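Aminotransferase, classes I and II (Silicibacter pomeroyi DSS-3, PDB 3H14) is a putative pyridoxal 5'-phosphate-dependent aminotransferase that probably moves the amino group of L-aspartate onto 2-oxoglutarate. Local coordinates at residues 4-7 / 8-11; 103-106 / 107-111; 151-154 / 155-158; 205-209 / 210-214; 261-265 / 266-270. All coordinates share one frame; numbering follows the deposited sequence. Where two conformers were deposited one is given.

Contact 1: 4-7 / 8-11; sequences KNSS and RSAV
S9 folds back on S6 at the mouth of a type I beta turn that runs from S7 to A10, in the N-terminal loop leading to helix 17-28. The first shell gathers round S6 O. S9 OG donates to S6 O at 2.7 Å, its oxygen tilted 23° from the carbonyl plane. The backbone of the same serine adds less: S9 N makes a weak bond of 3.4 Å to S6 O, and a second weak one of 3.2 Å to S6 OG, so that its single N-H is divided between two oxygens of one residue. The S6 hydroxyl can take this place because chi1 of 60° sets OG between the backbone N and the carbonyl carbon, bringing it toward the S9 backbone, 3.3 Å from S9 CB. Apolar atoms complete this shell, with N5 CB 3.5 Å from S9 OG and R8 CG against S6 OG.

Outside these serine contacts, the turn itself is closed by A10 N, which donates to S7 O at 3.1 Å in a nearly straight bond (169°). S7 O also accepts from R133 NH1 of helix 126-134, and the side chains of A10 and V11 rest on R133 and Q130 of that helix. An otherwise exposed tail is thereby held to the surface of the folded chain. Overlapping the end of the beta turn, an inverse gamma turn is centred on A10, where V11 N approaches S9 O to 2.9 Å in a weak bond.

Contact 2: 103-106 / 107-111; sequences GFLL and AFTAL
L105 and T109, like F104 and F108, meet one helical turn apart in a local, largely buried contact along helix 100-111, which packs on strands 196-200 and 223-227 of the seven-stranded sheet. L105 O takes two bonds from the same threonine, 2.7 Å from T109 OG1 and 3.0 Å from T109 N, and the donors come from opposite faces of the carbonyl plane. With OG1 anti to its own carbonyl carbon (chi1 -59°), the hydroxyl turns back down the helix and reaches the carbonyl of the preceding turn. The L105 and T109 side chains lie alongside each other, CD1 of the leucine 3.9 Å from T109 OG1.

This helix belongs to the large domain of the fold type I aminotransferases, where a helix in this position commonly directs its N-terminal end towards the cofactor phosphate. F108 N donates to F104 O at 2.8 Å, and F104 O also sits over one face of the F108 ring, offset toward the rim and 3.1 Å from F108 CG. F108 CE2 then touches F104 CB at 4.0 Å. Beyond the rings, F104 packs on I225 and F108 on I198, while L106 turns to V252 and I255 of helix 249-258.

Contact 3: 151-154 / 155-158; sequences QPVP and ADFA
D156 OD2 accepts two hydrogen bonds: V153 N donates to it at 2.9 Å in a bond of 165°, and a water donates to it at 2.8 Å. The same water gives its other hydrogen to Q151 O, also at 2.8 Å, and so joins the carboxylate to the incoming backbone. V153 N meets OD2 on the anti side, 35° out of the carboxylate plane, while V153 CG2 lies across the aspartate at 3.4 Å from OD2. In return D156 N donates to V153 O at 2.9 Å, which makes the two residues partners in both directions.

F157 packs against P154. Its ring carries P154 O over the centre of one face, and P154 CA makes an off-centre CH-pi contact, 4.2 Å from the ring centroid. With CG between the backbone N and the carbonyl carbon (chi1 58°), the ring folds back over P154. Further out it packs on L186 and A189 of helix 180-192 and on L165 of strand 164-168; Q151 NE2 bonds A168 O. The bond from V153 N to D156 OD2, three positions on, matches the half of a capping box in which a first-turn side chain returns to the N-H just before a helix, here 154-157; V153 O replaces the side chain of the other half.

Contact 4: 205-209 / 210-214; sequences GIEYE and AKAVT
Between E207 and A212 the backbone runs extended, reverses direction through Y208 and E209 and returns extended, forming an irregular hairpin-like loop without strand pairing. The loop is part of the connection between strands 196-200 and 223-227 of the large domain's seven-stranded sheet. Its interior is bridged by the E207 carboxylate. OE1 of E207 accepts A212 N at 2.9 Å, from 66° above the carboxylate plane, while E207 OE2 takes G205 N at 2.8 Å on the anti side. Each oxygen therefore holds a different limb, and the carboxylate is fixed in its rotation. To get there the side chain extends beyond CG (chi2 166°), and A212 CB closes in against E207 OE2 at 3.1 Å.

K211 curls over the same group, bent at chi2 and chi4, but its NZ remains 4.1 Å from E207 OE1, beyond a salt bridge. The positive charge would probably still favour the ionised carboxylate. K211 NZ instead donates to A212 O at 3.0 Å and to a water that in turn donates to E207 OE2. E209 forms a salt bridge with R292, and Y208 OH is hydrogen-bonded to A313 O. A second water spans the turn, accepting from Y208 N at 2.7 Å and donating to A210 O at 2.6 Å.

Contact 5: 261-265 / 266-270; sequences ICAPH and ASQVA
Q268 reaches back from the helix along the segment that leads into it, touching H265, P264 and A263 in turn. Q268 CB lies 3.5 Å from H265 O. Next, CG lies 3.5 Å from P264 O and 3.9 Å from A263 CB, touching both a carbonyl oxygen and a methyl group. CG stands anti to the carbonyl carbon (chi1 -68°) and the chain then runs extended, which carries the amide past P264 to the residue before it. There NE2 donates to A263 O at 3.2 Å, with an N-H...O angle of 144°, from above the carbonyl plane. The other tip atom, OE1, turns to L70 N, so both ends of the buried amide are held by backbone groups.

The arrangement surrounds the start of helix 265-274, with P264 at the N-cap position. Q268 N closes the first turn on P264 O at 3.1 Å, and V269 N follows with a bond of 3.0 Å to H265 O. Beside these bonds the proline ring meets S267, CG standing 3.5 Å from S267 OG, whose polar partner is W237 O. H265 has CG anti to the backbone N (chi1 -175°), which lays its exposed ring along the helix toward V269; CE1 comes within 3.5 Å of V269 CG2, the two side chains meeting at a slant. A263 and Q268 both rest on I96 of strand 94-97, while A266 and V269 face L53 and S56 of helix 47-57.

From the N terminus the five contacts follow one another in series, each a local contact within one continuous stretch of chain, and none nests in or crosses another. Contact 1 pins the N-terminal tail near helix 126-134. Contact 2 lies within helix 100-111, and contact 3 starts the short helix between strands 138-143 and 164-168; contact 4 shapes the loop between strands 196-200 and 223-227. Contact 5 starts helix 265-274, after helix 249-258. Contacts 2 and 5 touch directly, I261 packing on L105 and L106. Contacts 3 and 5 lie on opposite sides of the chain's centre, their nearest atoms about 26 Å apart, as do contacts 1 and 4.

Contact 1: 4-7 / 8-11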
# COMPACT_ATOMS: atom_id res chain seq x y z
N LYS A 4 -16.19 -5.90 -29.12
CA LYS A 4 -16.25 -6.99 -28.18
C LYS A 4 -15.13 -6.81 -27.17
O LYS A 4 -13.99 -6.49 -27.54
CB LYS A 4 -16.11 -8.35 -28.88
N ASN A 5 -15.46 -6.93 -25.90
CA ASN A 5 -14.48 -6.86 -24.85
C ASN A 5 -14.07 -8.22 -24.42
O ASN A 5 -14.81 -9.20 -24.56
CB ASN A 5 -15.00 -6.06 -23.65
CG ASN A 5 -15.14 -4.63 -23.96
OD1 ASN A 5 -14.14 -3.92 -24.23
ND2 ASN A 5 -16.36 -4.17 -23.99
N SER A 6 -12.86 -8.27 -23.90
CA SER A 6 -12.24 -9.46 -23.41
C SER A 6 -12.71 -9.83 -22.00
O SER A 6 -13.28 -9.00 -21.27
CB SER A 6 -10.75 -9.19 -23.33
OG SER A 6 -10.55 -8.10 -22.46
N SER A 7 -12.42 -11.08 -21.63
CA SER A 7 -12.53 -11.57 -20.25
C SER A 7 -11.65 -10.78 -19.28
O SER A 7 -12.08 -10.38 -18.19
CB SER A 7 -12.09 -13.03 -20.21
OG SER A 7 -12.42 -13.62 -18.97
N ARG A 8 -10.38 -10.58 -19.64
CA ARG A 8 -9.46 -9.89 -18.73
C ARG A 8 -9.89 -8.45 -18.40
O ARG A 8 -9.44 -7.88 -17.38
CB ARG A 8 -7.97 -9.97 -19.22
CG ARG A 8 -7.74 -9.62 -20.60
CD ARG A 8 -6.25 -9.44 -20.91
NE ARG A 8 -5.55 -10.70 -21.06
CZ ARG A 8 -4.25 -10.81 -21.38
NH1 ARG A 8 -3.51 -9.74 -21.52
NH2 ARG A 8 -3.71 -12.00 -21.51
N SER A 9 -10.76 -7.88 -19.23
CA SER A 9 -11.29 -6.52 -19.05
C SER A 9 -12.40 -6.38 -17.99
O SER A 9 -12.78 -5.27 -17.62
CB SER A 9 -11.85 -5.94 -20.37
OG SER A 9 -13.19 -6.35 -20.63
N ALA A 10 -12.96 -7.50 -17.54
CA ALA A 10 -14.07 -7.48 -16.62
C ALA A 10 -13.53 -7.39 -15.18
O ALA A 10 -13.79 -8.26 -14.36
CB ALA A 10 -14.93 -8.71 -16.81
N VAL A 11 -12.72 -6.35 -14.91
CA VAL A 11 -12.26 -6.06 -13.57
C VAL A 11 -13.40 -5.41 -12.82
O VAL A 11 -14.28 -4.81 -13.42
CB VAL A 11 -11.04 -5.13 -13.50
CG1 VAL A 11 -9.74 -5.87 -13.92
CG2 VAL A 11 -11.27 -3.88 -14.31

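Contact 2: 103-106 / 107-111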
# COMPACT_ATOMS: atom_id res chain seq x y z
N GLY A 103 5.75 -1.08 -11.39
CA GLY A 103 6.54 -2.13 -10.77
C GLY A 103 5.80 -3.45 -10.81
O GLY A 103 6.38 -4.50 -11.13
N PHE A 104 4.52 -3.41 -10.45
CA PHE A 104 3.70 -4.63 -10.53
C PHE A 104 3.62 -5.18 -11.97
O PHE A 104 3.75 -6.39 -12.19
CB PHE A 104 2.30 -4.42 -9.95
CG PHE A 104 2.30 -4.15 -8.49
CD1 PHE A 104 3.00 -4.98 -7.61
CD2 PHE A 104 1.61 -3.05 -7.97
CE1 PHE A 104 3.01 -4.71 -6.25
CE2 PHE A 104 1.63 -2.78 -6.58
CZ PHE A 104 2.33 -3.60 -5.74
N LEU A 105 3.40 -4.31 -12.93
CA LEU A 105 3.38 -4.71 -14.33
C LEU A 105 4.67 -5.40 -14.74
O LEU A 105 4.65 -6.41 -15.44
CB LEU A 105 3.12 -3.50 -15.23
CG LEU A 105 3.15 -3.74 -16.74
CD1 LEU A 105 2.07 -4.75 -17.09
CD2 LEU A 105 2.96 -2.45 -17.52
N LEU A 106 5.79 -4.87 -14.28
CA LEU A 106 7.07 -5.36 -14.74
C LEU A 106 7.37 -6.66 -14.04
O LEU A 106 7.77 -7.62 -14.69
CB LEU A 106 8.16 -4.33 -14.46
CG LEU A 106 8.16 -3.09 -15.35
CD1 LEU A 106 9.24 -2.13 -14.81
CD2 LEU A 106 8.39 -3.52 -16.84
N ALA A 107 7.10 -6.71 -12.72
CA ALA A 107 7.26 -7.93 -11.98
C ALA A 107 6.42 -9.04 -12.58
O ALA A 107 6.93 -10.14 -12.84
CB ALA A 107 6.93 -7.74 -10.55
N PHE A 108 5.14 -8.80 -12.78
CA PHE A 108 4.27 -9.87 -13.20
C PHE A 108 4.62 -10.33 -14.61
O PHE A 108 4.51 -11.52 -14.91
CB PHE A 108 2.79 -9.44 -13.16
CG PHE A 108 2.29 -9.09 -11.80
CD1 PHE A 108 2.95 -9.52 -10.65
CD2 PHE A 108 1.10 -8.38 -11.64
CE1 PHE A 108 2.46 -9.21 -9.41
CE2 PHE A 108 0.64 -8.05 -10.37
CZ PHE A 108 1.33 -8.49 -9.27
N THR A 109 5.06 -9.39 -15.47
CA THR A 109 5.43 -9.75 -16.84
C THR A 109 6.68 -10.63 -16.90
O THR A 109 6.74 -11.58 -17.68
CB THR A 109 5.63 -8.49 -17.71
OG1 THR A 109 4.40 -7.76 -17.71
CG2 THR A 109 6.04 -8.89 -19.15
N ALA A 110 7.67 -10.29 -16.09
CA ALA A 110 8.92 -11.01 -15.99
C ALA A 110 8.72 -12.41 -15.45
O ALA A 110 9.38 -13.36 -15.86
CB ALA A 110 9.91 -10.22 -15.08
N LEU A 111 7.76 -12.55 -14.54
CA LEU A 111 7.67 -13.77 -13.73
C LEU A 111 6.57 -14.76 -14.07
O LEU A 111 6.67 -15.95 -13.70
CB LEU A 111 7.60 -13.37 -12.26
CG LEU A 111 8.84 -12.70 -11.66
CD1 LEU A 111 8.50 -12.19 -10.30
CD2 LEU A 111 10.06 -13.66 -11.55

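Contact 3: 151-154 / 155-158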
# COMPACT_ATOMS: atom_id res chain seq x y z
N GLN A 151 -1.66 -11.69 7.99
CA GLN A 151 -0.59 -11.86 7.06
C GLN A 151 -0.57 -13.32 6.70
O GLN A 151 -0.89 -14.16 7.53
CB GLN A 151 0.73 -11.50 7.72
CG GLN A 151 0.95 -10.01 7.87
CD GLN A 151 1.35 -9.31 6.58
OE1 GLN A 151 1.60 -9.97 5.55
NE2 GLN A 151 1.40 -7.97 6.61
N PRO A 152 -0.20 -13.64 5.45
CA PRO A 152 -0.10 -15.07 5.15
C PRO A 152 1.00 -15.77 5.95
O PRO A 152 1.99 -15.16 6.34
CB PRO A 152 0.19 -15.12 3.65
CG PRO A 152 0.75 -13.81 3.32
CD PRO A 152 0.18 -12.80 4.31
N VAL A 153 0.74 -17.05 6.22
CA VAL A 153 1.71 -17.95 6.80
C VAL A 153 1.92 -19.12 5.83
O VAL A 153 1.08 -19.39 4.98
CB VAL A 153 1.28 -18.46 8.19
CG1 VAL A 153 1.18 -17.28 9.20
CG2 VAL A 153 -0.00 -19.22 8.10
N PRO A 154 3.06 -19.81 5.95
CA PRO A 154 3.29 -20.93 5.04
C PRO A 154 2.14 -21.90 4.89
O PRO A 154 1.83 -22.30 3.76
CB PRO A 154 4.56 -21.58 5.61
CG PRO A 154 5.29 -20.46 6.19
CD PRO A 154 4.22 -19.56 6.80
N ALA A 155 1.45 -22.22 5.99
CA ALA A 155 0.31 -23.13 5.96
C ALA A 155 -0.84 -22.68 5.07
O ALA A 155 -1.61 -23.50 4.57
CB ALA A 155 -0.20 -23.42 7.45
N ASP A 156 -0.97 -21.37 4.87
CA ASP A 156 -1.99 -20.81 4.02
C ASP A 156 -1.83 -21.18 2.54
O ASP A 156 -2.80 -21.13 1.79
CB ASP A 156 -2.00 -19.28 4.15
CG ASP A 156 -2.58 -18.79 5.47
OD1 ASP A 156 -3.53 -19.44 6.02
OD2 ASP A 156 -2.11 -17.75 5.94
N PHE A 157 -0.62 -21.53 2.11
CA PHE A 157 -0.42 -21.91 0.71
C PHE A 157 0.31 -23.25 0.52
O PHE A 157 0.57 -23.65 -0.59
CB PHE A 157 0.24 -20.77 -0.08
CG PHE A 157 1.56 -20.33 0.46
CD1 PHE A 157 2.73 -20.93 0.03
CD2 PHE A 157 1.65 -19.30 1.38
CE1 PHE A 157 3.93 -20.53 0.51
CE2 PHE A 157 2.86 -18.89 1.86
CZ PHE A 157 4.01 -19.51 1.43
N ALA A 158 0.53 -23.99 1.60
CA ALA A 158 1.08 -25.34 1.50
C ALA A 158 0.24 -26.26 0.64
O ALA A 158 0.77 -27.19 0.02
CB ALA A 158 1.31 -25.93 2.93
O HOH W 1 -2.83 -16.11 8.03

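Contact 4: 205-209 / 210-214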
# COMPACT_ATOMS: atom_id res chain seq x y z
N GLY A 205 9.28 3.27 5.69
CA GLY A 205 9.44 4.65 6.10
C GLY A 205 8.35 5.10 7.06
O GLY A 205 8.61 5.84 8.01
N ILE A 206 7.11 4.65 6.82
CA ILE A 206 5.97 4.97 7.68
C ILE A 206 5.78 3.89 8.76
O ILE A 206 4.96 2.93 8.66
CB ILE A 206 4.66 5.20 6.87
CG1 ILE A 206 4.88 6.32 5.85
CG2 ILE A 206 3.51 5.60 7.83
CD1 ILE A 206 3.71 6.56 4.91
N GLU A 207 6.60 4.05 9.78
CA GLU A 207 6.82 3.02 10.78
C GLU A 207 6.87 3.67 12.14
O GLU A 207 7.31 4.80 12.26
CB GLU A 207 8.13 2.33 10.50
CG GLU A 207 8.23 1.65 9.16
CD GLU A 207 9.66 1.30 8.82
OE1 GLU A 207 10.38 0.91 9.77
OE2 GLU A 207 10.06 1.46 7.63
N TYR A 208 6.40 2.96 13.16
CA TYR A 208 6.17 3.53 14.49
C TYR A 208 7.18 2.91 15.46
O TYR A 208 8.29 3.44 15.57
CB TYR A 208 4.70 3.34 14.89
CG TYR A 208 3.83 4.05 13.88
CD1 TYR A 208 3.07 3.35 12.96
CD2 TYR A 208 3.87 5.43 13.77
CE1 TYR A 208 2.34 4.00 11.98
CE2 TYR A 208 3.14 6.09 12.81
CZ TYR A 208 2.36 5.37 11.92
OH TYR A 208 1.63 6.03 10.96
N GLU A 209 6.86 1.77 16.07
CA GLU A 209 7.86 1.09 16.92
C GLU A 209 8.49 -0.15 16.27
O GLU A 209 9.66 -0.41 16.47
CB GLU A 209 7.30 0.79 18.32
CG GLU A 209 5.86 0.46 18.37
CD GLU A 209 4.94 1.65 18.58
OE1 GLU A 209 5.38 2.82 18.61
OE2 GLU A 209 3.73 1.37 18.73
N ALA A 210 7.75 -0.89 15.44
CA ALA A 210 8.31 -2.01 14.69
C ALA A 210 9.16 -1.56 13.50
O ALA A 210 8.75 -0.71 12.73
CB ALA A 210 7.20 -2.92 14.21
N LYS A 211 10.35 -2.13 13.34
CA LYS A 211 11.24 -1.80 12.23
C LYS A 211 10.85 -2.62 10.99
O LYS A 211 10.69 -3.84 11.07
CB LYS A 211 12.69 -2.09 12.64
CG LYS A 211 13.73 -1.78 11.61
CD LYS A 211 13.82 -0.33 11.27
CE LYS A 211 14.77 -0.12 10.09
NZ LYS A 211 14.09 -0.49 8.81
N ALA A 212 10.69 -1.96 9.84
CA ALA A 212 10.36 -2.65 8.60
C ALA A 212 11.55 -3.50 8.22
O ALA A 212 12.70 -3.13 8.49
CB ALA A 212 10.01 -1.66 7.47
N VAL A 213 11.26 -4.67 7.65
CA VAL A 213 12.30 -5.59 7.20
C VAL A 213 12.24 -5.73 5.69
O VAL A 213 11.27 -6.24 5.17
CB VAL A 213 12.16 -6.99 7.82
CG1 VAL A 213 13.32 -7.86 7.38
CG2 VAL A 213 12.11 -6.91 9.36
N THR A 214 13.28 -5.29 4.97
CA THR A 214 13.31 -5.53 3.53
C THR A 214 13.59 -7.00 3.27
O THR A 214 14.37 -7.61 3.98
CB THR A 214 14.32 -4.63 2.75
OG1 THR A 214 14.19 -4.91 1.35
CG2 THR A 214 15.75 -4.89 3.12
O HOH W 2 12.54 1.36 7.13
O HOH W 3 6.43 0.38 12.35

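Contact 5: 261-265 / 266-270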
# COMPACT_ATOMS: atom_id res chain seq x y z
N ILE A 261 8.04 1.46 -20.56
CA ILE A 261 7.50 1.70 -19.21
C ILE A 261 8.56 2.32 -18.31
O ILE A 261 9.47 1.64 -17.80
CB ILE A 261 7.04 0.39 -18.52
CG1 ILE A 261 5.98 -0.35 -19.35
CG2 ILE A 261 6.49 0.69 -17.13
CD1 ILE A 261 5.66 -1.72 -18.81
N CYS A 262 8.45 3.62 -18.08
CA CYS A 262 9.44 4.30 -17.29
C CYS A 262 8.86 5.59 -16.72
O CYS A 262 7.81 6.06 -17.17
CB CYS A 262 10.66 4.61 -18.15
SG CYS A 262 10.25 5.78 -19.39
N ALA A 263 9.54 6.10 -15.71
CA ALA A 263 9.06 7.26 -14.99
C ALA A 263 9.35 8.54 -15.80
O ALA A 263 10.38 8.62 -16.47
CB ALA A 263 9.68 7.31 -13.63
N PRO A 264 8.44 9.52 -15.73
CA PRO A 264 8.71 10.81 -16.35
C PRO A 264 10.00 11.42 -15.79
O PRO A 264 10.25 11.33 -14.60
CB PRO A 264 7.51 11.67 -15.95
CG PRO A 264 6.59 10.81 -15.17
CD PRO A 264 7.13 9.46 -15.06
N HIS A 265 10.82 12.03 -16.64
CA HIS A 265 12.09 12.57 -16.14
C HIS A 265 11.85 13.65 -15.09
O HIS A 265 12.57 13.73 -14.12
CB HIS A 265 12.98 13.12 -17.28
CG HIS A 265 14.34 13.57 -16.82
ND1 HIS A 265 14.68 14.90 -16.65
CD2 HIS A 265 15.45 12.86 -16.48
CE1 HIS A 265 15.94 14.99 -16.24
NE2 HIS A 265 16.43 13.77 -16.14
N ALA A 266 10.82 14.47 -15.26
CA ALA A 266 10.50 15.51 -14.27
C ALA A 266 10.31 14.90 -12.88
O ALA A 266 10.83 15.39 -11.87
CB ALA A 266 9.26 16.30 -14.69
N SER A 267 9.54 13.82 -12.82
CA SER A 267 9.32 13.10 -11.58
C SER A 267 10.59 12.49 -11.00
O SER A 267 10.75 12.46 -9.80
CB SER A 267 8.28 12.00 -11.80
OG SER A 267 7.05 12.58 -12.18
N GLN A 268 11.49 12.01 -11.85
CA GLN A 268 12.77 11.45 -11.39
C GLN A 268 13.72 12.47 -10.75
O GLN A 268 14.41 12.14 -9.77
CB GLN A 268 13.51 10.76 -12.55
CG GLN A 268 12.84 9.50 -13.04
CD GLN A 268 13.72 8.68 -13.94
OE1 GLN A 268 14.73 8.15 -13.51
NE2 GLN A 268 13.29 8.50 -15.19
N VAL A 269 13.75 13.68 -11.32
CA VAL A 269 14.45 14.85 -10.75
C VAL A 269 13.92 15.16 -9.35
O VAL A 269 14.68 15.28 -8.39
CB VAL A 269 14.31 16.11 -11.65
CG1 VAL A 269 14.92 17.35 -10.99
CG2 VAL A 269 14.94 15.85 -13.00
N ALA A 270 12.60 15.27 -9.23
CA ALA A 270 11.98 15.53 -7.92
C ALA A 270 12.28 14.43 -6.88
O ALA A 270 12.52 14.74 -5.72
CB ALA A 270 10.49 15.75 -8.08